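Putative fimbrium tip subunit Fim1C (Bacteroides ovatus, PDB 4EPS) is probably a component of the fimbrial tip, the end of a filamentous surface appendage that mediates cell adhesion and biofilm formation. Local coordinates at residues A[405-408]-A[409-412]; A[415-419]-A[420-424]; A[431-434]-A[435-438]; A[474-477]-A[478-481]. All blocks are in the same frame, centred on the assembly; numbering follows the deposited sequence.

Each contact bridges one continuous stretch of chain, so the four follow in series along the C-terminal part of the protein and none nests in or crosses another. Contact 1 turns the chain out of the loop after helix 389-403 into helix 408-419. Contact 2 ends that same helix and sends the chain into the loop before helix 434-438, with centres of contacts 1 and 2 about 16 Å apart. Contact 3 caps the start of helix 434-438. Contact 4 closes the hairpin between strands 469-474 and 479-485; it touches contact 3, where S434 CB lies 4.0 Å from Y481 CB, and so the capped helix packs on the three-stranded sheet.

Contact 1. Residues A[405-408]-A[409-412]; sequences TDFE and CFQY
The rings of F407 and F410 lie side by side with their planes only 6° apart, yet they are slid so far along each other that they barely overlap, their centroids standing 5.7 Å apart. What meets instead is the root of one side chain and the rim of the other: F407 CB sits 3.7 Å from F410 CD2. C409 SG comes up at the edge of the F407 ring, 3.8 Å from F407 CB, and also lies over one face of the F410 ring, offset toward its rim. At the edge of the F410 ring, in its plane, is T405 O, 3.7 Å from F410 CE2. The two phenylalanine side chains point the same way, and they share a first torsion that sets CG beside the backbone N (chi1 -70° in F407 and -61° in F410).

Farther on, Y412 brings CD2 to 3.1 Å from E408 O, which lies oblique to the ring. The backbone meanwhile makes the first turn of helix 408-419. F410 N bonds to F407 O at 3.1 Å, and Y412 N reaches E408 O at 3.2 Å; Q411 N adds a weak bond to that same oxygen. L396 of helix 389-403 packs against C409 and F410, and Y504 of strand 502-509 stacks on the Y412 ring.

E408 O thus takes one sound N-H bond, from Y412, and a weak one, from Q411, with Y412 CD2 close by, and the slid phenylalanine pair holds by dispersion between rim and methylene, with little face-to-face overlap.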
loop_
_atom_site.group_PDB
_atom_site.type_symbol
_atom_site.label_atom_id
_atom_site.label_comp_id
_atom_site.label_asym_id
_atom_site.label_seq_id
_atom_site.Cartn_x
_atom_site.Cartn_y
_atom_site.Cartn_z
ATOM N N THR A 405 29.831 -22.874 -30.541
ATOM C CA THR A 405 28.762 -23.440 -31.367
ATOM C C THR A 405 27.551 -22.519 -31.287
ATOM O O THR A 405 27.066 -22.222 -30.187
ATOM C CB THR A 405 28.421 -24.881 -30.956
ATOM O OG1 THR A 405 29.628 -25.624 -30.751
ATOM C CG2 THR A 405 27.555 -25.586 -31.994
ATOM N N ASP A 406 27.067 -22.071 -32.462
ATOM C CA ASP A 406 25.948 -21.141 -32.591
ATOM C C ASP A 406 24.610 -21.866 -32.502
ATOM O O ASP A 406 23.969 -22.134 -33.530
ATOM C CB ASP A 406 26.057 -20.347 -33.910
ATOM C CG ASP A 406 27.307 -19.484 -34.014
ATOM O OD1 ASP A 406 27.559 -18.676 -33.078
ATOM O OD2 ASP A 406 28.022 -19.596 -35.038
ATOM N N PHE A 407 24.195 -22.191 -31.263
ATOM C CA PHE A 407 22.915 -22.862 -30.998
ATOM C C PHE A 407 21.763 -21.957 -31.401
ATOM O O PHE A 407 21.835 -20.737 -31.160
ATOM C CB PHE A 407 22.787 -23.204 -29.504
ATOM C CG PHE A 407 23.671 -24.281 -28.917
ATOM C CD1 PHE A 407 24.490 -25.061 -29.733
ATOM C CD2 PHE A 407 23.633 -24.565 -27.557
ATOM C CE1 PHE A 407 25.275 -26.083 -29.190
ATOM C CE2 PHE A 407 24.425 -25.580 -27.015
ATOM C CZ PHE A 407 25.226 -26.343 -27.838
ATOM N N GLU A 408 20.695 -22.539 -31.974
ATOM C CA GLU A 408 19.514 -21.764 -32.379
ATOM C C GLU A 408 18.886 -21.010 -31.194
ATOM O O GLU A 408 18.401 -19.897 -31.393
ATOM C CB GLU A 408 18.465 -22.659 -33.055
ATOM C CG GLU A 408 18.937 -23.256 -34.378
ATOM C CD GLU A 408 19.608 -24.625 -34.332
ATOM O OE1 GLU A 408 20.437 -24.871 -33.425
ATOM O OE2 GLU A 408 19.339 -25.438 -35.247
ATOM N N CYS A 409 18.927 -21.573 -29.960
ATOM C CA CYS A 409 18.342 -20.895 -28.779
ATOM C C CYS A 409 18.972 -19.505 -28.531
ATOM O O CYS A 409 18.265 -18.601 -28.087
ATOM C CB CYS A 409 18.432 -21.770 -27.538
ATOM S SG CYS A 409 20.121 -22.146 -27.018
ATOM N N PHE A 410 20.272 -19.323 -28.862
ATOM C CA PHE A 410 20.943 -18.025 -28.722
ATOM C C PHE A 410 20.400 -16.987 -29.705
ATOM O O PHE A 410 20.397 -15.792 -29.372
ATOM C CB PHE A 410 22.460 -18.151 -28.943
ATOM C CG PHE A 410 23.201 -19.047 -27.980
ATOM C CD1 PHE A 410 22.984 -18.954 -26.608
ATOM C CD2 PHE A 410 24.190 -19.913 -28.435
ATOM C CE1 PHE A 410 23.687 -19.771 -25.719
ATOM C CE2 PHE A 410 24.909 -20.708 -27.541
ATOM C CZ PHE A 410 24.653 -20.634 -26.193
ATOM N N GLN A 411 19.965 -17.436 -30.910
ATOM C CA GLN A 411 19.420 -16.534 -31.932
ATOM C C GLN A 411 18.045 -16.039 -31.514
ATOM O O GLN A 411 17.755 -14.854 -31.681
ATOM C CB GLN A 411 19.358 -17.191 -33.329
ATOM C CG GLN A 411 18.937 -16.235 -34.468
ATOM C CD GLN A 411 19.714 -14.928 -34.502
ATOM O OE1 GLN A 411 20.896 -14.885 -34.870
ATOM N NE2 GLN A 411 19.069 -13.833 -34.104
ATOM N N TYR A 412 17.209 -16.931 -30.936
ATOM C CA TYR A 412 15.882 -16.548 -30.454
ATOM C C TYR A 412 16.025 -15.603 -29.265
ATOM O O TYR A 412 15.239 -14.646 -29.176
ATOM C CB TYR A 412 14.993 -17.780 -30.125
ATOM C CG TYR A 412 14.633 -18.543 -31.381
ATOM C CD1 TYR A 412 13.693 -18.042 -32.277
ATOM C CD2 TYR A 412 15.332 -19.690 -31.747
ATOM C CE1 TYR A 412 13.413 -18.700 -33.477
ATOM C CE2 TYR A 412 15.072 -20.344 -32.950
ATOM C CZ TYR A 412 14.115 -19.843 -33.814
ATOM O OH TYR A 412 13.862 -20.480 -35.006
#

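Contact 2. Residues A[415-419]-A[420-424]; sequences DCESS and FPSPS
E417 OE1 takes two bonds from S422 as the chain comes off the end of helix 408-419. S422 N reaches it at 3.1 Å and nearly straight (173° at the hydrogen), and S422 OG donates to it over 3.0 Å. Both donors use the syn side of the oxygen, but they arrive from opposite faces of the carboxylate plane. The other oxygen, OE2, lies 3.7 Å from P421 CB, where the glutamate and proline side chains cross at about a right angle; a water modelled improbably close to OE2 may join it to S422 O.

What puts the carboxylate here is a bend: E417 leaves the helix with CG anti to the backbone N (chi1 177°) and then folds at chi2 (48°), which turns its end back over P421. Behind it, F420 N closes the last helical turn on C416 O at 2.8 Å. Since P421 has no N-H to offer, E417 O is met instead by P421 CA, a CH...O contact of 3.2 Å. F420 is the first residue to leave helical angles; its ring has S419 O over one face and C416 O at its edge. Beyond, W429 NE1 bonds to F420 O, and I294 of strand 293-300 packs against the F420 side chain.

Beyond the proline, the glutamate carboxylate accepts both polar hydrogens of S422, and this pair of bonds, one from N-H and one from O-H, would be expected to favour its charged form.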
loop_
_atom_site.group_PDB
_atom_site.type_symbol
_atom_site.label_atom_id
_atom_site.label_comp_id
_atom_site.label_asym_id
_atom_site.label_seq_id
_atom_site.Cartn_x
_atom_site.Cartn_y
_atom_site.Cartn_z
ATOM N N ASP A 415 16.918 -12.203 -30.631
ATOM C CA ASP A 415 15.716 -11.646 -31.255
ATOM C C ASP A 415 14.756 -11.100 -30.216
ATOM O O ASP A 415 14.164 -10.046 -30.442
ATOM C CB ASP A 415 14.996 -12.702 -32.092
ATOM C CG ASP A 415 15.663 -13.058 -33.405
ATOM O OD1 ASP A 415 16.682 -12.406 -33.756
ATOM O OD2 ASP A 415 15.187 -14.013 -34.073
ATOM N N CYS A 416 14.594 -11.819 -29.071
ATOM C CA CYS A 416 13.720 -11.362 -27.974
ATOM C C CYS A 416 14.290 -10.063 -27.398
ATOM O O CYS A 416 13.566 -9.082 -27.242
ATOM C CB CYS A 416 13.601 -12.453 -26.906
ATOM S SG CYS A 416 12.533 -12.024 -25.503
ATOM N N GLU A 417 15.595 -10.035 -27.146
ATOM C CA GLU A 417 16.284 -8.864 -26.600
ATOM C C GLU A 417 16.202 -7.666 -27.573
ATOM O O GLU A 417 16.044 -6.521 -27.123
ATOM C CB GLU A 417 17.764 -9.230 -26.298
ATOM C CG GLU A 417 18.654 -8.101 -25.779
ATOM C CD GLU A 417 18.120 -7.252 -24.634
ATOM O OE1 GLU A 417 17.427 -7.798 -23.745
ATOM O OE2 GLU A 417 18.430 -6.039 -24.612
ATOM N N SER A 418 16.305 -7.930 -28.886
ATOM C CA SER A 418 16.251 -6.873 -29.908
ATOM C C SER A 418 14.879 -6.214 -29.952
ATOM O O SER A 418 14.796 -4.986 -29.975
ATOM C CB SER A 418 16.598 -7.437 -31.285
ATOM O OG SER A 418 17.969 -7.794 -31.336
ATOM N N SER A 419 13.807 -7.016 -29.957
ATOM C CA SER A 419 12.433 -6.501 -30.019
ATOM C C SER A 419 11.908 -5.980 -28.681
ATOM O O SER A 419 11.062 -5.088 -28.682
ATOM C CB SER A 419 11.485 -7.578 -30.528
ATOM O OG SER A 419 11.818 -7.984 -31.843
ATOM N N PHE A 420 12.334 -6.587 -27.556
ATOM C CA PHE A 420 11.840 -6.247 -26.207
ATOM C C PHE A 420 13.029 -6.135 -25.259
ATOM O O PHE A 420 13.260 -7.038 -24.444
ATOM C CB PHE A 420 10.842 -7.317 -25.732
ATOM C CG PHE A 420 9.712 -7.564 -26.694
ATOM C CD1 PHE A 420 8.567 -6.775 -26.668
ATOM C CD2 PHE A 420 9.773 -8.613 -27.612
ATOM C CE1 PHE A 420 7.503 -7.018 -27.550
ATOM C CE2 PHE A 420 8.706 -8.859 -28.501
ATOM C CZ PHE A 420 7.574 -8.061 -28.456
ATOM N N PRO A 421 13.812 -5.044 -25.374
ATOM C CA PRO A 421 15.027 -4.936 -24.564
ATOM C C PRO A 421 14.741 -4.943 -23.078
ATOM O O PRO A 421 13.906 -4.180 -22.568
ATOM C CB PRO A 421 15.674 -3.607 -25.025
ATOM C CG PRO A 421 14.604 -2.873 -25.727
ATOM C CD PRO A 421 13.674 -3.891 -26.300
ATOM N N SER A 422 15.459 -5.820 -22.388
ATOM C CA SER A 422 15.353 -5.969 -20.946
ATOM C C SER A 422 16.034 -4.773 -20.233
ATOM O O SER A 422 17.086 -4.291 -20.687
ATOM C CB SER A 422 15.983 -7.290 -20.502
ATOM O OG SER A 422 17.362 -7.333 -20.827
ATOM N N PRO A 423 15.480 -4.313 -19.095
ATOM C CA PRO A 423 16.128 -3.202 -18.356
ATOM C C PRO A 423 17.496 -3.633 -17.819
ATOM O O PRO A 423 17.692 -4.806 -17.503
ATOM C CB PRO A 423 15.155 -2.938 -17.187
ATOM C CG PRO A 423 13.848 -3.557 -17.598
ATOM C CD PRO A 423 14.229 -4.749 -18.440
ATOM N N SER A 424 18.433 -2.677 -17.658
ATOM C CA SER A 424 19.795 -2.960 -17.156
ATOM C C SER A 424 19.788 -3.524 -15.731
ATOM O O SER A 424 20.706 -4.252 -15.350
ATOM C CB SER A 424 20.632 -1.670 -17.185
ATOM O OG SER A 424 20.046 -0.688 -16.334
HETATM O O HOH W 1 18.567 -4.415 -22.792
#

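Contact 3. Residues A[431-434]-A[435-438]; sequences VPSS and GELV
E436 OE1 is gripped by S433 from the N-cap position just before helix 434-438: S433 N donates to it at 2.9 Å with an angle of 161°, on the anti side of the carboxylate and some way out of its plane. G389 N supplies another bond to this oxygen. S433 OG lies close too, 2.8 Å from E436 OE1, although R386 O is also within reach of its proton and which one takes it is not settled, while L388 N bonds to the hydroxyl. In return E436 N gives a weak bond of 3.3 Å to S433 OG. The exchange of side chain and backbone in both directions is a capping box, with S433 as N-cap. Its hydroxyl is tucked between the backbone N and the carbonyl carbon (chi1 56°), which turns it inward over the first turn, toward E436 N.

The helix proper then starts with L437 N to S433 O at 3.2 Å and V438 N to S434 O at 2.9 Å. On the apolar side the proline ring comes down on the leucine branch point, P432 CG being 3.6 Å from L437 CG. Strand 502-509 lies against this end through F507, which touches both P432 and E436, while E436 OE2 is bonded to Y430 OH.

A buried carboxylate is therefore met by backbone N-H groups and a tyrosine hydroxyl, and its place at the helix N-terminus, the positive end of the dipole, would be expected to stabilise its negative charge.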
loop_
_atom_site.group_PDB
_atom_site.type_symbol
_atom_site.label_atom_id
_atom_site.label_comp_id
_atom_site.label_asym_id
_atom_site.label_seq_id
_atom_site.Cartn_x
_atom_site.Cartn_y
_atom_site.Cartn_z
ATOM N N VAL A 431 16.125 -18.693 -21.310
ATOM C CA VAL A 431 15.139 -19.778 -21.507
ATOM C C VAL A 431 14.840 -20.333 -20.114
ATOM O O VAL A 431 15.764 -20.771 -19.419
ATOM C CB VAL A 431 15.620 -20.879 -22.489
ATOM C CG1 VAL A 431 14.612 -22.030 -22.562
ATOM C CG2 VAL A 431 15.881 -20.307 -23.897
ATOM N N PRO A 432 13.571 -20.315 -19.662
ATOM C CA PRO A 432 13.287 -20.792 -18.300
ATOM C C PRO A 432 13.648 -22.252 -18.111
ATOM O O PRO A 432 13.572 -23.028 -19.059
ATOM C CB PRO A 432 11.755 -20.592 -18.162
ATOM C CG PRO A 432 11.247 -20.590 -19.606
ATOM C CD PRO A 432 12.341 -19.855 -20.345
ATOM N N SER A 433 14.031 -22.630 -16.881
ATOM C CA SER A 433 14.210 -24.048 -16.537
ATOM C C SER A 433 12.833 -24.696 -16.615
ATOM O O SER A 433 11.810 -23.983 -16.557
ATOM C CB SER A 433 14.768 -24.193 -15.117
ATOM O OG SER A 433 13.908 -23.517 -14.203
ATOM N N SER A 434 12.786 -26.021 -16.625
ATOM C CA SER A 434 11.505 -26.741 -16.653
ATOM C C SER A 434 10.704 -26.405 -15.385
ATOM O O SER A 434 9.483 -26.276 -15.452
ATOM C CB SER A 434 11.742 -28.244 -16.802
ATOM O OG SER A 434 12.604 -28.709 -15.775
ATOM N N GLY A 435 11.397 -26.161 -14.272
ATOM C CA GLY A 435 10.721 -25.830 -13.011
ATOM C C GLY A 435 9.984 -24.510 -13.083
ATOM O O GLY A 435 8.850 -24.383 -12.603
ATOM N N GLU A 436 10.622 -23.504 -13.695
ATOM C CA GLU A 436 9.997 -22.191 -13.861
ATOM C C GLU A 436 8.733 -22.292 -14.754
ATOM O O GLU A 436 7.716 -21.651 -14.461
ATOM C CB GLU A 436 10.997 -21.201 -14.462
ATOM C CG GLU A 436 11.931 -20.668 -13.386
ATOM C CD GLU A 436 13.178 -20.023 -13.954
ATOM O OE1 GLU A 436 13.933 -20.716 -14.671
ATOM O OE2 GLU A 436 13.391 -18.818 -13.689
ATOM N N LEU A 437 8.809 -23.077 -15.844
ATOM C CA LEU A 437 7.654 -23.256 -16.746
ATOM C C LEU A 437 6.517 -23.988 -16.070
ATOM O O LEU A 437 5.369 -23.581 -16.220
ATOM C CB LEU A 437 8.045 -24.024 -18.019
ATOM C CG LEU A 437 8.856 -23.202 -19.041
ATOM C CD1 LEU A 437 9.594 -24.149 -20.010
ATOM C CD2 LEU A 437 7.960 -22.173 -19.772
ATOM N N VAL A 438 6.816 -25.053 -15.325
ATOM C CA VAL A 438 5.766 -25.833 -14.650
ATOM C C VAL A 438 4.987 -24.942 -13.658
ATOM O O VAL A 438 3.752 -25.033 -13.591
ATOM C CB VAL A 438 6.380 -27.093 -13.988
ATOM C CG1 VAL A 438 5.442 -27.715 -12.940
ATOM C CG2 VAL A 438 6.730 -28.118 -15.064
#

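Contact 4. Residues A[474-477]-A[478-481]; sequences ERNN and KNMY. With SO4 (sulfate ion), chain G.
The turn of an antiparallel hairpin, between strands 469-474 and 479-485, is drawn together here around two oxygens. N479 O accepts R475 N at 2.9 Å and N476 N at 3.2 Å, both donors coming from the same face of the carbonyl plane. In the other direction, the N476 side chain folds back across the turn, and its OD1 takes K478 N at 3.0 Å from well above the amide plane, an Asx turn, with N479 N as a second donor to the same oxygen at 2.9 Å, nearly in line with the amide C=O. A chi1 of 60° is the rotation that carries the N476 amide inward over the turn.

E474 and M480, a selenomethionine, form a non-hydrogen-bonded pair whose side chains diverge. These strands belong to a three-stranded sheet, with 479-485 in the middle and 490-497 along its other side: T494 O takes N479 ND2, and K498, just past that strand, makes a salt bridge with E474 OE2. Y481 lays its ring edge against E474 O, CE1 coming to 3.4 Å, while the same ring meets R475 CA obliquely.

R475 and N479 run side by side from the turn, CB to CB, before the arginine reaches on to a sulfate, probably from the crystallisation liquor. The anion sits at the guanidinium edge: R475 NE bonds to O4 at 2.7 Å and almost straight (171°), and NH2 to O3 at 2.8 Å. T494 OG1 also bonds the sulfate, while Y373 makes a cation-pi contact with R475 and Y374 OH bonds to its NH1.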
loop_
_atom_site.group_PDB
_atom_site.type_symbol
_atom_site.label_atom_id
_atom_site.label_comp_id
_atom_site.label_asym_id
_atom_site.label_seq_id
_atom_site.Cartn_x
_atom_site.Cartn_y
_atom_site.Cartn_z
ATOM N N GLU A 474 18.388 -29.846 -19.357
ATOM C CA GLU A 474 18.826 -30.888 -20.268
ATOM C C GLU A 474 18.429 -32.281 -19.785
ATOM O O GLU A 474 18.519 -32.572 -18.585
ATOM C CB GLU A 474 20.356 -30.806 -20.434
ATOM C CG GLU A 474 20.884 -31.686 -21.557
ATOM C CD GLU A 474 22.390 -31.670 -21.705
ATOM O OE1 GLU A 474 23.083 -31.944 -20.696
ATOM O OE2 GLU A 474 22.876 -31.455 -22.841
ATOM N N ARG A 475 17.998 -33.149 -20.733
ATOM C CA ARG A 475 17.687 -34.550 -20.430
ATOM C C ARG A 475 18.932 -35.396 -20.680
ATOM O O ARG A 475 19.311 -36.190 -19.820
ATOM C CB ARG A 475 16.486 -35.074 -21.248
ATOM C CG ARG A 475 16.296 -36.624 -21.228
ATOM C CD ARG A 475 16.134 -37.202 -19.817
ATOM N NE ARG A 475 15.947 -38.658 -19.852
ATOM C CZ ARG A 475 16.931 -39.541 -19.875
ATOM N NH1 ARG A 475 18.196 -39.137 -19.863
ATOM N NH2 ARG A 475 16.661 -40.844 -19.938
ATOM N N ASN A 476 19.546 -35.259 -21.871
ATOM C CA ASN A 476 20.755 -36.015 -22.271
ATOM C C ASN A 476 21.402 -35.262 -23.445
ATOM O O ASN A 476 21.009 -34.118 -23.725
ATOM C CB ASN A 476 20.427 -37.515 -22.611
ATOM C CG ASN A 476 19.456 -37.765 -23.744
ATOM O OD1 ASN A 476 19.180 -36.896 -24.575
ATOM N ND2 ASN A 476 18.920 -38.979 -23.824
ATOM N N ASN A 477 22.359 -35.883 -24.138
ATOM C CA ASN A 477 23.064 -35.221 -25.250
ATOM C C ASN A 477 22.129 -34.860 -26.423
ATOM O O ASN A 477 22.400 -33.904 -27.140
ATOM C CB ASN A 477 24.225 -36.110 -25.739
ATOM C CG ASN A 477 23.812 -37.467 -26.264
ATOM O OD1 ASN A 477 22.926 -38.130 -25.728
ATOM N ND2 ASN A 477 24.444 -37.909 -27.335
ATOM N N LYS A 478 21.008 -35.571 -26.570
ATOM C CA LYS A 478 20.089 -35.345 -27.690
ATOM C C LYS A 478 18.826 -34.572 -27.343
ATOM O O LYS A 478 18.186 -34.039 -28.263
ATOM C CB LYS A 478 19.638 -36.699 -28.285
ATOM C CG LYS A 478 20.765 -37.628 -28.713
ATOM C CD LYS A 478 20.220 -39.057 -28.714
ATOM C CE LYS A 478 21.233 -40.109 -29.087
ATOM N NZ LYS A 478 20.664 -41.482 -28.965
ATOM N N ASN A 479 18.407 -34.573 -26.050
ATOM C CA ASN A 479 17.110 -34.033 -25.614
ATOM C C ASN A 479 17.165 -33.022 -24.501
ATOM O O ASN A 479 17.991 -33.118 -23.593
ATOM C CB ASN A 479 16.223 -35.194 -25.088
ATOM C CG ASN A 479 15.649 -36.133 -26.128
ATOM O OD1 ASN A 479 16.216 -36.356 -27.192
ATOM N ND2 ASN A 479 14.536 -36.767 -25.813
HETATM N N MSE A 480 16.200 -32.093 -24.533
HETATM C CA MSE A 480 15.907 -31.141 -23.473
HETATM C C MSE A 480 14.624 -31.598 -22.793
HETATM O O MSE A 480 13.856 -32.359 -23.369
HETATM C CB MSE A 480 15.671 -29.699 -24.042
HETATM C CG MSE A 480 16.827 -29.132 -24.865
HETATM SE SE MSE A 480 18.460 -29.059 -23.850
HETATM C CE MSE A 480 18.041 -27.666 -22.623
ATOM N N TYR A 481 14.353 -31.090 -21.600
ATOM C CA TYR A 481 13.033 -31.226 -20.995
ATOM C C TYR A 481 12.109 -30.226 -21.709
ATOM O O TYR A 481 12.525 -29.084 -21.999
ATOM C CB TYR A 481 13.077 -30.905 -19.490
ATOM C CG TYR A 481 13.555 -32.068 -18.652
ATOM C CD1 TYR A 481 14.900 -32.425 -18.620
ATOM C CD2 TYR A 481 12.665 -32.804 -17.873
ATOM C CE1 TYR A 481 15.348 -33.486 -17.833
ATOM C CE2 TYR A 481 13.110 -33.837 -17.044
ATOM C CZ TYR A 481 14.447 -34.195 -17.057
ATOM O OH TYR A 481 14.887 -35.235 -16.282
HETATM S S SO4 G . 13.029 -41.150 -19.503
HETATM O O1 SO4 G . 11.912 -41.514 -20.386
HETATM O O2 SO4 G . 12.554 -41.137 -18.114
HETATM O O3 SO4 G . 14.142 -42.069 -19.653
HETATM O O4 SO4 G . 13.532 -39.826 -19.844
#